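Local atomic coordinates of extracellular invertase (Aspergillus kawachii, PDB entry 5XH8), a protein that probably cleaves the terminal beta-fructofuranoside of sucrose and transfers fructosyl groups to build fructooligosaccharides such as 1-kestose. Residues 237-242 with 523-528; 416-421 with 552-557. All coordinates share one frame; numbering follows the deposited sequence.

How the contacts relate
Both contacts lie where the five-bladed beta-propeller of family 32 glycoside hydrolases meets the C-terminal beta-sandwich. In contact 1 a loop of the propeller reaches the sandwich. In contact 2 strand 408-418, hydrogen-bonded to strand 366-385, does so. The segments alternate along the chain, and the centres of the contacts are 18 Å apart. The sandwich segments touch each other directly: Leu524 CD2 is 3.6 Å from Ala555 CB. The side chain of Trp239 in contact 1 is about 9 Å from a bound glycerol. The sodium ion, held by His287, Gly315, Phe316 and Ser318, is about 13 Å from the side chains of both Lys523 and Ile416.

Contact 1 (237-242 with 523-528); sequences GTWAGR and KLRLFD
Trp239, in the propeller loop 237-242, meets Lys523 and Arg525 of the sandwich at the interface of the two domains. The indole is buried. Lys523 crosses one face of it at about a right angle. Its CE lies 3.9 Å from the centroid of the six-membered ring of Trp239, a CH-pi contact close to the ring normal. Lys523 NZ adds a longer cation-pi contact at 4.8 Å from the same centroid. Bends at chi2 and chi3 fold the lysine chain back over the ring, while its CB packs against Trp239 CZ3 at 3.7 Å. The charged end also has a polar partner in Asn495. Thr238 CG2 sits over the same ring face and touches Lys523 CE at 3.6 Å, and Thr238 OG1 hydrogen-bonds to Asn236 OD1.

At the rim of the indole the contact is of another kind. As strand 520-523 ends, the chain runs on towards strand 528-531, and Arg525 brings its guanidinium to the ring edge. The two planes are 80° apart. Trp239 CZ2 points at the guanidinium face and lies 3.5 Å from Arg525 NH2, which is itself in the indole plane. Salt bridges to Glu496 through NH2 and to Glu392 through NH1 fix the rotation of this group. Glu392 is also the main polar partner of Trp239.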
loop_
_atom_site.group_PDB
_atom_site.type_symbol
_atom_site.label_atom_id
_atom_site.label_comp_id
_atom_site.label_asym_id
_atom_site.label_seq_id
_atom_site.Cartn_x
_atom_site.Cartn_y
_atom_site.Cartn_z
ATOM N N GLY A 237 -16.781 -12.039 33.503
ATOM C CA GLY A 237 -17.569 -11.029 32.786
ATOM C C GLY A 237 -18.222 -10.003 33.682
ATOM O O GLY A 237 -18.998 -9.187 33.206
ATOM N N THR A 238 -17.897 -10.021 34.975
ATOM C CA THR A 238 -18.559 -9.152 35.940
ATOM C C THR A 238 -17.963 -7.764 35.929
ATOM O O THR A 238 -18.696 -6.791 35.909
ATOM C CB THR A 238 -18.452 -9.720 37.383
ATOM O OG1 THR A 238 -18.943 -11.059 37.402
ATOM C CG2 THR A 238 -19.249 -8.897 38.365
ATOM N N TRP A 239 -16.639 -7.673 35.987
ATOM C CA TRP A 239 -15.962 -6.412 36.316
ATOM C C TRP A 239 -15.380 -5.608 35.125
ATOM O O TRP A 239 -15.082 -4.426 35.272
ATOM C CB TRP A 239 -14.856 -6.690 37.350
ATOM C CG TRP A 239 -15.413 -7.278 38.641
ATOM C CD1 TRP A 239 -15.403 -8.599 39.022
ATOM C CD2 TRP A 239 -16.099 -6.564 39.691
ATOM N NE1 TRP A 239 -16.026 -8.742 40.251
ATOM C CE2 TRP A 239 -16.461 -7.517 40.680
ATOM C CE3 TRP A 239 -16.441 -5.217 39.888
ATOM C CZ2 TRP A 239 -17.148 -7.162 41.845
ATOM C CZ3 TRP A 239 -17.122 -4.864 41.057
ATOM C CH2 TRP A 239 -17.470 -5.835 42.014
ATOM N N ALA A 240 -15.188 -6.251 33.983
ATOM C CA ALA A 240 -14.469 -5.626 32.860
ATOM C C ALA A 240 -14.992 -6.063 31.508
ATOM O O ALA A 240 -14.224 -6.296 30.566
ATOM C CB ALA A 240 -12.985 -5.901 32.994
ATOM N N GLY A 241 -16.321 -6.153 31.418
ATOM C CA GLY A 241 -17.007 -6.442 30.176
ATOM C C GLY A 241 -16.483 -7.707 29.555
ATOM O O GLY A 241 -16.260 -8.694 30.264
ATOM N N ARG A 242 -16.289 -7.668 28.235
ATOM C CA ARG A 242 -15.662 -8.757 27.503
ATOM C C ARG A 242 -14.548 -8.230 26.595
ATOM O O ARG A 242 -14.549 -7.068 26.164
ATOM C CB ARG A 242 -16.683 -9.535 26.677
ATOM C CG ARG A 242 -17.972 -9.930 27.402
ATOM C CD ARG A 242 -18.742 -10.982 26.611
ATOM N NE ARG A 242 -18.022 -12.264 26.613
ATOM C CZ ARG A 242 -18.104 -13.215 27.563
ATOM N NH1 ARG A 242 -18.889 -13.082 28.620
ATOM N NH2 ARG A 242 -17.371 -14.317 27.457
ATOM N N LYS A 523 -20.699 -1.251 37.814
ATOM C CA LYS A 523 -20.302 -1.941 39.054
ATOM C C LYS A 523 -19.347 -1.101 39.882
ATOM O O LYS A 523 -18.384 -0.525 39.345
ATOM C CB LYS A 523 -19.573 -3.250 38.753
ATOM C CG LYS A 523 -20.402 -4.282 38.019
ATOM C CD LYS A 523 -21.340 -5.027 38.948
ATOM C CE LYS A 523 -20.587 -5.903 39.941
ATOM N NZ LYS A 523 -21.501 -6.969 40.430
ATOM N N LEU A 524 -19.613 -1.045 41.189
ATOM C CA LEU A 524 -18.712 -0.412 42.140
ATOM C C LEU A 524 -18.793 -1.184 43.464
ATOM O O LEU A 524 -19.856 -1.238 44.061
ATOM C CB LEU A 524 -19.112 1.041 42.374
ATOM C CG LEU A 524 -18.302 1.771 43.452
ATOM C CD1 LEU A 524 -16.826 1.888 43.077
ATOM C CD2 LEU A 524 -18.908 3.134 43.714
ATOM N N ARG A 525 -17.685 -1.791 43.888
ATOM C CA ARG A 525 -17.617 -2.463 45.181
ATOM C C ARG A 525 -17.152 -1.474 46.229
ATOM O O ARG A 525 -16.148 -0.782 46.048
ATOM C CB ARG A 525 -16.665 -3.651 45.170
ATOM C CG ARG A 525 -16.399 -4.223 46.570
ATOM C CD ARG A 525 -15.944 -5.659 46.521
ATOM N NE ARG A 525 -17.002 -6.496 45.984
ATOM C CZ ARG A 525 -16.844 -7.741 45.561
ATOM N NH1 ARG A 525 -15.664 -8.357 45.632
ATOM N NH2 ARG A 525 -17.888 -8.388 45.071
ATOM N N LEU A 526 -17.911 -1.421 47.318
ATOM C CA LEU A 526 -17.546 -0.710 48.541
ATOM C C LEU A 526 -17.066 -1.816 49.481
ATOM O O LEU A 526 -17.839 -2.714 49.837
ATOM C CB LEU A 526 -18.783 0.016 49.108
ATOM C CG LEU A 526 -19.358 1.097 48.169
ATOM C CD1 LEU A 526 -20.668 1.698 48.674
ATOM C CD2 LEU A 526 -18.321 2.197 47.954
ATOM N N PHE A 527 -15.778 -1.787 49.817
ATOM C CA PHE A 527 -15.171 -2.857 50.611
ATOM C C PHE A 527 -15.451 -2.637 52.103
ATOM O O PHE A 527 -15.907 -1.560 52.518
ATOM C CB PHE A 527 -13.658 -2.891 50.414
ATOM C CG PHE A 527 -13.228 -3.130 48.998
ATOM C CD1 PHE A 527 -13.121 -4.425 48.495
ATOM C CD2 PHE A 527 -12.893 -2.057 48.171
ATOM C CE1 PHE A 527 -12.706 -4.643 47.190
ATOM C CE2 PHE A 527 -12.482 -2.273 46.861
ATOM C CZ PHE A 527 -12.386 -3.563 46.373
ATOM N N ASP A 528 -15.149 -3.654 52.907
ATOM C CA ASP A 528 -15.140 -3.482 54.368
ATOM C C ASP A 528 -13.806 -2.869 54.735
ATOM O O ASP A 528 -12.767 -3.335 54.271
ATOM C CB ASP A 528 -15.401 -4.817 55.070
ATOM C CG ASP A 528 -16.797 -5.334 54.799
ATOM O OD1 ASP A 528 -17.756 -4.551 54.920
ATOM O OD2 ASP A 528 -16.951 -6.513 54.455
#

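Contact 2 (416-421 with 552-557); sequences ISIARE and EVYANG
Ile416 and Gly557 make the polar part of this contact. The amide Ile416 N donates to Gly557 O at 2.8 Å, with an N-H...O angle of 155°. Gly557 CA also makes a CA-H...O contact with Ile416 O at 3.6 Å. Gly557 has positive phi, as does Asn556 before it, and both lie in the turn of the hairpin that joins strands 550-555 and 559-564.

This hairpin belongs to the C-terminal beta-sandwich. Its turn meets Ile416, and its strand residue Tyr554 meets Ile418, at the end of strand 408-418 from the propeller side.

The apolar part is Ile418 against Tyr554. Ile418 CG1 lies over one face of the phenol ring, 3.8 Å from its centroid, in a CH-pi contact offset toward the hydroxyl end. It comes to 3.4 Å from Tyr554 CZ. Ile418 CD1 follows along the ring to Tyr554 CE1 at 3.7 Å. With CG1 anti to the carbonyl carbon of Ile418 (chi1 -61°), this branch, and not CG2, is laid on the ring.

Charged groups hold the far end of the ring. Tyr554 OH accepts from Arg374 NE and donates weakly to Glu552 OE1. Arg374 also forms a salt bridge with Glu552 OE1.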
loop_
_atom_site.group_PDB
_atom_site.type_symbol
_atom_site.label_atom_id
_atom_site.label_comp_id
_atom_site.label_asym_id
_atom_site.label_seq_id
_atom_site.Cartn_x
_atom_site.Cartn_y
_atom_site.Cartn_z
ATOM N N ILE A 416 -9.085 7.183 38.678
ATOM C CA ILE A 416 -9.757 7.964 37.638
ATOM C C ILE A 416 -10.340 9.199 38.321
ATOM O O ILE A 416 -11.225 9.066 39.156
ATOM C CB ILE A 416 -10.908 7.142 36.964
ATOM C CG1 ILE A 416 -10.396 5.791 36.443
ATOM C CG2 ILE A 416 -11.560 7.960 35.845
ATOM C CD1 ILE A 416 -11.460 4.822 36.009
ATOM N N SER A 417 -9.857 10.390 37.967
ATOM C CA SER A 417 -10.381 11.629 38.512
ATOM C C SER A 417 -10.395 12.721 37.437
ATOM O O SER A 417 -9.676 12.638 36.448
ATOM C CB SER A 417 -9.522 12.089 39.698
ATOM O OG SER A 417 -8.188 12.269 39.256
ATOM N N ILE A 418 -11.200 13.752 37.651
ATOM C CA ILE A 418 -11.280 14.869 36.726
ATOM C C ILE A 418 -9.936 15.585 36.781
ATOM O O ILE A 418 -9.426 15.822 37.851
ATOM C CB ILE A 418 -12.389 15.857 37.154
ATOM C CG1 ILE A 418 -13.759 15.166 37.149
ATOM C CG2 ILE A 418 -12.394 17.086 36.248
ATOM C CD1 ILE A 418 -14.840 15.924 37.883
ATOM N N ALA A 419 -9.358 15.941 35.650
ATOM C CA ALA A 419 -8.086 16.655 35.677
ATOM C C ALA A 419 -8.175 17.892 36.578
ATOM O O ALA A 419 -9.193 18.618 36.577
ATOM C CB ALA A 419 -7.663 17.051 34.284
ATOM N N ARG A 420 -7.100 18.140 37.323
ATOM C CA ARG A 420 -7.182 19.036 38.482
ATOM C C ARG A 420 -7.669 20.430 38.139
ATOM O O ARG A 420 -8.553 20.957 38.837
ATOM C CB ARG A 420 -5.883 19.061 39.299
ATOM C CG ARG A 420 -4.673 19.705 38.629
ATOM C CD ARG A 420 -3.375 19.297 39.327
ATOM N NE ARG A 420 -3.235 17.840 39.318
ATOM C CZ ARG A 420 -2.285 17.149 39.957
ATOM N NH1 ARG A 420 -1.327 17.772 40.641
ATOM N NH2 ARG A 420 -2.289 15.834 39.891
ATOM N N GLU A 421 -7.151 20.993 37.046
ATOM C CA GLU A 421 -7.469 22.362 36.666
ATOM C C GLU A 421 -8.913 22.507 36.159
ATOM O O GLU A 421 -9.571 23.540 36.386
ATOM C CB GLU A 421 -6.514 22.875 35.612
ATOM C CG GLU A 421 -5.044 22.768 35.990
ATOM C CD GLU A 421 -4.342 21.523 35.452
ATOM O OE1 GLU A 421 -4.982 20.456 35.316
ATOM O OE2 GLU A 421 -3.124 21.603 35.187
ATOM N N GLU A 552 -21.857 13.192 34.111
ATOM C CA GLU A 552 -20.742 12.355 34.514
ATOM C C GLU A 552 -20.844 12.063 36.016
ATOM O O GLU A 552 -20.924 12.978 36.843
ATOM C CB GLU A 552 -19.411 13.019 34.169
ATOM C CG GLU A 552 -19.239 13.244 32.659
ATOM C CD GLU A 552 -17.845 13.707 32.248
ATOM O OE1 GLU A 552 -16.852 13.244 32.846
ATOM O OE2 GLU A 552 -17.728 14.508 31.291
ATOM N N VAL A 553 -20.840 10.775 36.342
ATOM C CA VAL A 553 -20.905 10.291 37.706
ATOM C C VAL A 553 -19.549 9.679 38.075
ATOM O O VAL A 553 -19.134 8.699 37.467
ATOM C CB VAL A 553 -22.003 9.219 37.835
ATOM C CG1 VAL A 553 -22.095 8.721 39.284
ATOM C CG2 VAL A 553 -23.340 9.778 37.353
ATOM N N TYR A 554 -18.877 10.279 39.055
ATOM C CA TYR A 554 -17.650 9.772 39.629
ATOM C C TYR A 554 -17.866 9.236 41.059
ATOM O O TYR A 554 -18.687 9.791 41.832
ATOM C CB TYR A 554 -16.602 10.873 39.679
ATOM C CG TYR A 554 -16.189 11.443 38.322
ATOM C CD1 TYR A 554 -16.934 12.443 37.696
ATOM C CD2 TYR A 554 -15.033 10.994 37.682
ATOM C CE1 TYR A 554 -16.553 12.965 36.457
ATOM C CE2 TYR A 554 -14.624 11.520 36.452
ATOM C CZ TYR A 554 -15.388 12.493 35.833
ATOM O OH TYR A 554 -14.960 12.996 34.622
ATOM N N ALA A 555 -17.096 8.197 41.417
ATOM C CA ALA A 555 -17.097 7.658 42.798
ATOM C C ALA A 555 -15.717 7.190 43.240
ATOM O O ALA A 555 -15.028 6.436 42.515
ATOM C CB ALA A 555 -18.112 6.539 42.952
ATOM N N ASN A 556 -15.285 7.708 44.394
ATOM C CA ASN A 556 -14.189 7.132 45.169
ATOM C C ASN A 556 -12.860 7.159 44.422
ATOM O O ASN A 556 -11.983 6.325 44.674
ATOM C CB ASN A 556 -14.565 5.704 45.610
ATOM C CG ASN A 556 -15.677 5.693 46.659
ATOM O OD1 ASN A 556 -15.449 5.297 47.802
ATOM N ND2 ASN A 556 -16.877 6.101 46.278
ATOM N N GLY A 557 -12.720 8.122 43.497
ATOM C CA GLY A 557 -11.535 8.265 42.649
ATOM C C GLY A 557 -11.184 7.072 41.786
ATOM O O GLY A 557 -10.039 6.975 41.336
#